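Local structure of TetR family Transcriptional regulator (3KKC) at residues H86-F91 against D166-Y171; S115-D120 against S147-L152. The protein probably binds DNA as a transcriptional regulator of the TetR type. All blocks are in the same frame, centred on the assembly; numbering follows the deposited sequence.

Interaction 1 (H86-F91 against D166-Y171); sequences HILKHF and DLLKYY. With NI (nickel (II) ion), chain E.
L88 and L168 bring their CA atoms to 8.3 Å, the nearest backbone approach of 86-91 to 166-171, so helix 80-93 and helix 164-175 meet here through side chains alone. Of 86-91, L88 alone touches 166-171, and its CB faces that segment. From there it branches toward two neighbours in sequence. Its CD2 comes within 4.2 Å of L168 CB, and the two side chains cross at about a right angle. Its branch point CG lies 4.3 Å from L167 CD2. Both separations are long for apolar contacts and the buried area is modest, 104 Å² for both sides together, which indicates light touching. Beyond L88, the L168 side chain rests on E81, L84 and V85 of helix 80-93. L167 packs on F139 of the second subunit, while Y171 OH is hydrogen-bonded to L144 O.

On the same helix, H86 and H90, one turn apart, bind nickel. The metal lies 2.3 Å from H86 NE2 and 2.2 Å from H90 NE2, and the two bonds open at about 94°. Their first torsions differ (chi1 168° and -81°), which swings the two imidazoles from successive turns onto one ion. H70 of helix 57-71 adds a third imidazole, so the ion ties that helix to helix 80-93. The i, i+4 histidine pair is a classic helical metal-binding motif, here set in the all-helical C-terminal domain of a TetR-type regulator.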
ATOM      1  N   HIS A  86      19.437  -5.232  12.361  1.00 78.81           N
ATOM      2  CA  HIS A  86      19.149  -4.324  13.482  1.00 72.80           C
ATOM      3  C   HIS A  86      17.846  -3.558  13.230  1.00 72.06           C
ATOM      4  O   HIS A  86      17.023  -3.390  14.136  1.00 67.42           O
ATOM      5  CB  HIS A  86      20.316  -3.358  13.697  1.00 69.49           C
ATOM      6  CG  HIS A  86      20.012  -2.209  14.620  1.00 78.16           C
ATOM      7  ND1 HIS A  86      19.952  -0.899  14.184  1.00 79.18           N
ATOM      8  CD2 HIS A  86      19.776  -2.169  15.953  1.00 78.79           C
ATOM      9  CE1 HIS A  86      19.687  -0.106  15.206  1.00 74.51           C
ATOM     10  NE2 HIS A  86      19.569  -0.853  16.289  1.00 79.16           N
ATOM     11  N   ILE A  87      17.670  -3.099  11.991  1.00 69.48           N
ATOM     12  CA  ILE A  87      16.435  -2.441  11.605  1.00 69.55           C
ATOM     13  C   ILE A  87      15.255  -3.376  11.839  1.00 69.01           C
ATOM     14  O   ILE A  87      14.324  -3.039  12.564  1.00 70.06           O
ATOM     15  CB  ILE A  87      16.468  -1.994  10.137  1.00 69.46           C
ATOM     16  CG1 ILE A  87      17.716  -1.147   9.889  1.00 66.97           C
ATOM     17  CG2 ILE A  87      15.219  -1.232   9.796  1.00 69.05           C
ATOM     18  CD1 ILE A  87      17.662  -0.338   8.649  1.00 65.15           C
ATOM     19  N   LEU A  88      15.303  -4.558  11.241  1.00 67.51           N
ATOM     20  CA  LEU A  88      14.253  -5.544  11.443  1.00 68.43           C
ATOM     21  C   LEU A  88      14.086  -5.884  12.927  1.00 72.81           C
ATOM     22  O   LEU A  88      12.985  -6.211  13.365  1.00 75.19           O
ATOM     23  CB  LEU A  88      14.532  -6.816  10.630  1.00 65.37           C
ATOM     24  CG  LEU A  88      14.045  -6.941   9.184  1.00 73.63           C
ATOM     25  CD1 LEU A  88      13.552  -5.610   8.599  1.00 69.80           C
ATOM     26  CD2 LEU A  88      15.140  -7.562   8.294  1.00 76.55           C
ATOM     27  N   LYS A  89      15.175  -5.825  13.700  1.00 75.93           N
ATOM     28  CA  LYS A  89      15.109  -6.184  15.118  1.00 79.04           C
ATOM     29  C   LYS A  89      14.111  -5.268  15.819  1.00 80.48           C
ATOM     30  O   LYS A  89      13.249  -5.724  16.566  1.00 82.72           O
ATOM     31  CB  LYS A  89      16.483  -6.084  15.771  1.00 84.05           C
ATOM     32  CG  LYS A  89      16.606  -6.834  17.098  1.00 96.74           C
ATOM     33  CD  LYS A  89      18.080  -7.152  17.455  1.00101.34           C
ATOM     34  CE  LYS A  89      18.890  -5.889  17.764  1.00103.54           C
ATOM     35  NZ  LYS A  89      20.385  -6.057  17.684  1.00102.90           N
ATOM     36  N   HIS A  90      14.221  -3.969  15.548  1.00 76.67           N
ATOM     37  CA  HIS A  90      13.315  -2.982  16.122  1.00 72.02           C
ATOM     38  C   HIS A  90      11.863  -3.185  15.760  1.00 72.03           C
ATOM     39  O   HIS A  90      10.973  -2.939  16.566  1.00 75.31           O
ATOM     40  CB  HIS A  90      13.750  -1.581  15.741  1.00 70.04           C
ATOM     41  CG  HIS A  90      14.846  -1.060  16.605  1.00 78.28           C
ATOM     42  ND1 HIS A  90      14.679   0.012  17.453  1.00 80.93           N
ATOM     43  CD2 HIS A  90      16.111  -1.500  16.792  1.00 82.97           C
ATOM     44  CE1 HIS A  90      15.806   0.233  18.103  1.00 82.51           C
ATOM     45  NE2 HIS A  90      16.686  -0.678  17.730  1.00 86.95           N
ATOM     46  N   PHE A  91      11.610  -3.643  14.547  1.00 73.07           N
ATOM     47  CA  PHE A  91      10.235  -3.814  14.137  1.00 73.50           C
ATOM     48  C   PHE A  91       9.569  -4.972  14.883  1.00 74.65           C
ATOM     49  O   PHE A  91       8.399  -4.863  15.269  1.00 82.29           O
ATOM     50  CB  PHE A  91      10.098  -3.882  12.596  1.00 66.45           C
ATOM     51  CG  PHE A  91      10.100  -2.512  11.927  1.00 61.45           C
ATOM     52  CD1 PHE A  91       8.925  -1.779  11.803  1.00 61.29           C
ATOM     53  CD2 PHE A  91      11.279  -1.949  11.448  1.00 61.53           C
ATOM     54  CE1 PHE A  91       8.918  -0.507  11.208  1.00 61.08           C
ATOM     55  CE2 PHE A  91      11.283  -0.688  10.835  1.00 63.03           C
ATOM     56  CZ  PHE A  91      10.096   0.039  10.724  1.00 62.12           C
ATOM     57  N   ASP A 166      16.122 -15.209   9.078  1.00 79.09           N
ATOM     58  CA  ASP A 166      15.382 -15.927   8.049  1.00 81.65           C
ATOM     59  C   ASP A 166      14.698 -14.983   7.042  1.00 80.71           C
ATOM     60  O   ASP A 166      14.831 -15.144   5.836  1.00 80.33           O
ATOM     61  CB  ASP A 166      14.360 -16.865   8.693  1.00 87.73           C
ATOM     62  CG  ASP A 166      15.001 -18.137   9.233  1.00 92.75           C
ATOM     63  OD1 ASP A 166      16.175 -18.381   8.886  1.00 90.02           O
ATOM     64  OD2 ASP A 166      14.341 -18.891   9.986  1.00 95.67           O
ATOM     65  N   LEU A 167      13.971 -13.991   7.531  1.00 81.46           N
ATOM     66  CA  LEU A 167      13.287 -13.080   6.625  1.00 81.18           C
ATOM     67  C   LEU A 167      14.277 -12.283   5.774  1.00 81.71           C
ATOM     68  O   LEU A 167      14.052 -12.069   4.575  1.00 82.37           O
ATOM     69  CB  LEU A 167      12.358 -12.128   7.388  1.00 77.92           C
ATOM     70  CG  LEU A 167      11.545 -11.174   6.500  1.00 76.74           C
ATOM     71  CD1 LEU A 167      10.063 -11.624   6.312  1.00 63.07           C
ATOM     72  CD2 LEU A 167      11.639  -9.741   7.003  1.00 76.02           C
ATOM     73  N   LEU A 168      15.360 -11.822   6.389  1.00 79.87           N
ATOM     74  CA  LEU A 168      16.355 -11.064   5.646  1.00 81.09           C
ATOM     75  C   LEU A 168      16.943 -11.943   4.543  1.00 83.73           C
ATOM     76  O   LEU A 168      17.310 -11.475   3.465  1.00 83.09           O
ATOM     77  CB  LEU A 168      17.472 -10.594   6.563  1.00 81.35           C
ATOM     78  CG  LEU A 168      18.506  -9.797   5.774  1.00 78.82           C
ATOM     79  CD1 LEU A 168      17.874  -8.503   5.214  1.00 70.23           C
ATOM     80  CD2 LEU A 168      19.747  -9.518   6.617  1.00 78.25           C
ATOM     81  N   LYS A 169      17.012 -13.232   4.835  1.00 81.53           N
ATOM     82  CA  LYS A 169      17.564 -14.216   3.926  1.00 82.43           C
ATOM     83  C   LYS A 169      16.639 -14.427   2.736  1.00 80.89           C
ATOM     84  O   LYS A 169      17.024 -14.212   1.579  1.00 80.16           O
ATOM     85  CB  LYS A 169      17.771 -15.537   4.687  1.00 87.30           C
ATOM     86  CG  LYS A 169      17.972 -16.771   3.821  1.00 92.56           C
ATOM     87  CD  LYS A 169      17.841 -18.049   4.641  1.00 98.57           C
ATOM     88  CE  LYS A 169      18.225 -19.279   3.818  1.00102.44           C
ATOM     89  NZ  LYS A 169      17.875 -20.555   4.511  1.00103.04           N
ATOM     90  N   TYR A 170      15.425 -14.872   3.032  1.00 83.26           N
ATOM     91  CA  TYR A 170      14.421 -15.137   2.011  1.00 85.87           C
ATOM     92  C   TYR A 170      14.139 -13.906   1.154  1.00 82.88           C
ATOM     93  O   TYR A 170      13.765 -14.020  -0.004  1.00 89.53           O
ATOM     94  CB  TYR A 170      13.143 -15.685   2.648  1.00 87.62           C
ATOM     95  CG  TYR A 170      13.374 -17.024   3.296  1.00 92.60           C
ATOM     96  CD1 TYR A 170      14.093 -18.011   2.631  1.00 97.13           C
ATOM     97  CD2 TYR A 170      12.889 -17.308   4.567  1.00 94.50           C
ATOM     98  CE1 TYR A 170      14.324 -19.255   3.214  1.00101.44           C
ATOM     99  CE2 TYR A 170      13.113 -18.553   5.165  1.00 96.52           C
ATOM    100  CZ  TYR A 170      13.835 -19.526   4.479  1.00101.21           C
ATOM    101  OH  TYR A 170      14.074 -20.774   5.044  1.00102.36           O
ATOM    102  N   TYR A 171      14.355 -12.725   1.701  1.00 75.78           N
ATOM    103  CA  TYR A 171      14.163 -11.541   0.902  1.00 75.48           C
ATOM    104  C   TYR A 171      15.339 -11.313  -0.047  1.00 77.83           C
ATOM    105  O   TYR A 171      15.154 -11.037  -1.238  1.00 81.19           O
ATOM    106  CB  TYR A 171      13.928 -10.314   1.788  1.00 74.34           C
ATOM    107  CG  TYR A 171      13.999  -9.030   0.998  1.00 71.79           C
ATOM    108  CD1 TYR A 171      12.919  -8.583   0.257  1.00 67.02           C
ATOM    109  CD2 TYR A 171      15.173  -8.295   0.952  1.00 75.73           C
ATOM    110  CE1 TYR A 171      12.999  -7.416  -0.495  1.00 67.50           C
ATOM    111  CE2 TYR A 171      15.258  -7.136   0.214  1.00 75.19           C
ATOM    112  CZ  TYR A 171      14.173  -6.697  -0.504  1.00 68.83           C
ATOM    113  OH  TYR A 171      14.295  -5.531  -1.228  1.00 69.18           O
TER
HETATM  114 NI    NI E 201      18.736  -0.525  18.366  0.80 71.45          NI

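Interaction 2 (S115-D120 against S147-L152); sequences SELEHD and SFIETL
S147 O takes two bonds from T151, from the backbone N at 2.9 Å and from OG1 at 3.0 Å. The two donors reach it from opposite faces of the carbonyl plane, and OG1 is tilted 22° from that plane; the bond turns the threonine hydroxyl back onto its own helix, where it is satisfied. This helix, 137-157, belongs to the all-helical C-terminal domain of the TetR fold. It runs between helix 107-129 and the second subunit, where T151 packs on F139 and S147 on F143 of that neighbouring chain.

Toward helix 107-129 the contact depends on L117. Its CD2 lies nearest to F148 and its CD1 nearest to I149, though L117 CD1 also comes 4.0 Å from F148 CD2. CD2 approaches the F148 ring obliquely, 3.6 Å from CE2, and the two side chains cross at about a right angle. F148 holds CG anti to its backbone N (chi1 177°), which extends the ring toward 115-120. All three residues are buried, and together they hide 116 Å². Nearby, a salt bridge from E118 OE1 to K141 NZ joins the same two helices through charge.

Although the CB of I149 does not point at the opposing segment, its longer branch makes the contact. Its CG1 sits 3.6 Å from L117 CD1, and the terminal I149 CD1 lies 4.0 Å from that same methyl.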
ATOM      1  N   SER A 115      11.696   7.305   2.594  1.00 69.84           N
ATOM      2  CA  SER A 115      12.772   8.199   2.196  1.00 72.20           C
ATOM      3  C   SER A 115      14.104   7.860   2.854  1.00 75.87           C
ATOM      4  O   SER A 115      15.164   8.106   2.285  1.00 77.94           O
ATOM      5  CB  SER A 115      12.397   9.653   2.468  1.00 77.13           C
ATOM      6  OG  SER A 115      13.535  10.490   2.372  1.00 80.82           O
ATOM      7  N   GLU A 116      14.062   7.298   4.054  1.00 77.96           N
ATOM      8  CA  GLU A 116      15.299   6.882   4.713  1.00 79.36           C
ATOM      9  C   GLU A 116      15.874   5.646   4.019  1.00 75.15           C
ATOM     10  O   GLU A 116      17.070   5.595   3.715  1.00 74.17           O
ATOM     11  CB  GLU A 116      15.079   6.642   6.210  1.00 82.50           C
ATOM     12  CG  GLU A 116      14.664   7.901   6.971  1.00 90.08           C
ATOM     13  CD  GLU A 116      15.786   8.930   7.089  1.00 99.98           C
ATOM     14  OE1 GLU A 116      16.953   8.520   7.326  1.00105.11           O
ATOM     15  OE2 GLU A 116      15.496  10.147   6.962  1.00 98.25           O
ATOM     16  N   LEU A 117      15.011   4.665   3.763  1.00 71.48           N
ATOM     17  CA  LEU A 117      15.342   3.526   2.914  1.00 65.02           C
ATOM     18  C   LEU A 117      16.024   3.947   1.615  1.00 59.00           C
ATOM     19  O   LEU A 117      17.003   3.347   1.217  1.00 66.19           O
ATOM     20  CB  LEU A 117      14.095   2.703   2.617  1.00 68.77           C
ATOM     21  CG  LEU A 117      13.466   1.990   3.823  1.00 75.33           C
ATOM     22  CD1 LEU A 117      12.101   1.391   3.459  1.00 78.45           C
ATOM     23  CD2 LEU A 117      14.404   0.913   4.349  1.00 72.49           C
ATOM     24  N   GLU A 118      15.542   5.001   0.978  1.00 55.63           N
ATOM     25  CA  GLU A 118      16.163   5.477  -0.253  1.00 69.10           C
ATOM     26  C   GLU A 118      17.586   5.967  -0.061  1.00 73.68           C
ATOM     27  O   GLU A 118      18.389   5.927  -0.987  1.00 85.90           O
ATOM     28  CB  GLU A 118      15.367   6.628  -0.879  1.00 77.44           C
ATOM     29  CG  GLU A 118      14.175   6.228  -1.689  1.00 86.57           C
ATOM     30  CD  GLU A 118      13.658   7.379  -2.550  1.00 99.69           C
ATOM     31  OE1 GLU A 118      14.493   8.187  -3.029  1.00102.99           O
ATOM     32  OE2 GLU A 118      12.421   7.472  -2.752  1.00103.02           O
ATOM     33  N   HIS A 119      17.898   6.473   1.119  1.00 72.20           N
ATOM     34  CA  HIS A 119      19.183   7.129   1.332  1.00 76.60           C
ATOM     35  C   HIS A 119      20.205   6.179   1.949  1.00 78.58           C
ATOM     36  O   HIS A 119      21.411   6.266   1.679  1.00 83.26           O
ATOM     37  CB  HIS A 119      18.983   8.348   2.228  1.00 85.04           C
ATOM     38  CG  HIS A 119      20.229   9.139   2.474  1.00 96.97           C
ATOM     39  ND1 HIS A 119      20.749  10.017   1.546  1.00102.21           N
ATOM     40  CD2 HIS A 119      21.042   9.211   3.557  1.00100.71           C
ATOM     41  CE1 HIS A 119      21.834  10.589   2.039  1.00105.30           C
ATOM     42  NE2 HIS A 119      22.034  10.115   3.258  1.00106.40           N
ATOM     43  N   ASP A 120      19.733   5.255   2.773  1.00 72.39           N
ATOM     44  CA  ASP A 120      20.665   4.474   3.573  1.00 69.09           C
ATOM     45  C   ASP A 120      20.558   2.979   3.335  1.00 72.09           C
ATOM     46  O   ASP A 120      21.474   2.232   3.658  1.00 82.03           O
ATOM     47  CB  ASP A 120      20.516   4.829   5.060  1.00 74.27           C
ATOM     48  CG  ASP A 120      21.001   6.261   5.382  1.00 87.04           C
ATOM     49  OD1 ASP A 120      22.071   6.684   4.878  1.00 90.16           O
ATOM     50  OD2 ASP A 120      20.312   6.969   6.149  1.00 93.46           O
ATOM     51  N   SER A 147       9.292  -3.748  -2.498  1.00 54.97           N
ATOM     52  CA  SER A 147       9.195  -5.136  -2.061  1.00 60.96           C
ATOM     53  C   SER A 147       9.844  -5.316  -0.668  1.00 65.99           C
ATOM     54  O   SER A 147       9.506  -6.231   0.090  1.00 62.22           O
ATOM     55  CB  SER A 147       9.854  -6.063  -3.070  1.00 63.88           C
ATOM     56  OG  SER A 147      11.258  -6.053  -2.870  1.00 72.60           O
ATOM     57  N   PHE A 148      10.784  -4.443  -0.330  1.00 69.49           N
ATOM     58  CA  PHE A 148      11.315  -4.479   1.020  1.00 76.54           C
ATOM     59  C   PHE A 148      10.220  -4.065   2.010  1.00 72.30           C
ATOM     60  O   PHE A 148       9.901  -4.831   2.930  1.00 67.77           O
ATOM     61  CB  PHE A 148      12.573  -3.621   1.165  1.00 77.13           C
ATOM     62  CG  PHE A 148      13.116  -3.585   2.564  1.00 75.99           C
ATOM     63  CD1 PHE A 148      13.956  -4.581   3.016  1.00 77.89           C
ATOM     64  CD2 PHE A 148      12.780  -2.553   3.428  1.00 71.32           C
ATOM     65  CE1 PHE A 148      14.454  -4.544   4.288  1.00 76.30           C
ATOM     66  CE2 PHE A 148      13.277  -2.511   4.696  1.00 68.94           C
ATOM     67  CZ  PHE A 148      14.109  -3.504   5.128  1.00 74.77           C
ATOM     68  N   ILE A 149       9.632  -2.884   1.799  1.00 67.34           N
ATOM     69  CA  ILE A 149       8.554  -2.400   2.666  1.00 71.97           C
ATOM     70  C   ILE A 149       7.420  -3.403   2.777  1.00 74.62           C
ATOM     71  O   ILE A 149       6.929  -3.672   3.876  1.00 77.84           O
ATOM     72  CB  ILE A 149       7.970  -1.043   2.230  1.00 77.80           C
ATOM     73  CG1 ILE A 149       9.073   0.003   2.093  1.00 83.18           C
ATOM     74  CG2 ILE A 149       7.005  -0.540   3.274  1.00 75.55           C
ATOM     75  CD1 ILE A 149       8.578   1.325   1.616  1.00 81.61           C
ATOM     76  N   GLU A 150       7.019  -3.982   1.655  1.00 73.44           N
ATOM     77  CA  GLU A 150       5.924  -4.947   1.673  1.00 72.61           C
ATOM     78  C   GLU A 150       6.285  -6.292   2.314  1.00 68.02           C
ATOM     79  O   GLU A 150       5.482  -6.866   3.047  1.00 69.62           O
ATOM     80  CB  GLU A 150       5.334  -5.141   0.276  1.00 77.38           C
ATOM     81  CG  GLU A 150       3.840  -4.866   0.210  1.00 81.27           C
ATOM     82  CD  GLU A 150       3.502  -3.406   0.453  1.00 84.84           C
ATOM     83  OE1 GLU A 150       4.148  -2.520  -0.156  1.00 84.89           O
ATOM     84  OE2 GLU A 150       2.585  -3.142   1.254  1.00 86.24           O
ATOM     85  N   THR A 151       7.480  -6.812   2.064  1.00 68.01           N
ATOM     86  CA  THR A 151       7.862  -8.025   2.781  1.00 69.72           C
ATOM     87  C   THR A 151       7.677  -7.757   4.272  1.00 70.20           C
ATOM     88  O   THR A 151       6.999  -8.518   4.973  1.00 71.89           O
ATOM     89  CB  THR A 151       9.313  -8.462   2.492  1.00 70.43           C
ATOM     90  OG1 THR A 151       9.390  -8.988   1.168  1.00 72.45           O
ATOM     91  CG2 THR A 151       9.782  -9.545   3.488  1.00 69.53           C
ATOM     92  N   LEU A 152       8.262  -6.645   4.721  1.00 67.63           N
ATOM     93  CA  LEU A 152       8.242  -6.190   6.113  1.00 64.85           C
ATOM     94  C   LEU A 152       6.830  -6.098   6.725  1.00 66.43           C
ATOM     95  O   LEU A 152       6.560  -6.734   7.743  1.00 65.15           O
ATOM     96  CB  LEU A 152       8.973  -4.853   6.196  1.00 61.66           C
ATOM     97  CG  LEU A 152       8.827  -4.090   7.495  1.00 69.29           C
ATOM     98  CD1 LEU A 152       9.067  -5.030   8.639  1.00 70.78           C
ATOM     99  CD2 LEU A 152       9.810  -2.942   7.534  1.00 71.75           C
TER

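Overall arrangement
Interactions 1 and 2 have centres 12 Å apart and touch each other, since helix 137-157 meets both helix 107-129 and helix 164-175. The apolar contact between them is L167 CD1 to T151 CG2 at 3.5 Å, and Y171 OH packs on F148 CB, also at 3.5 Å. L88 also belongs to both neighbourhoods: its CD1 comes 4.1 Å from F148 CZ. Residues of 166-171 and 147-152 both touch the second subunit, consistent with the dimer interface that these last helices form in TetR proteins. The nickel site, completed by H70 of helix 57-71, draws its other two ligands from the turns of helix 80-93 that carry L88.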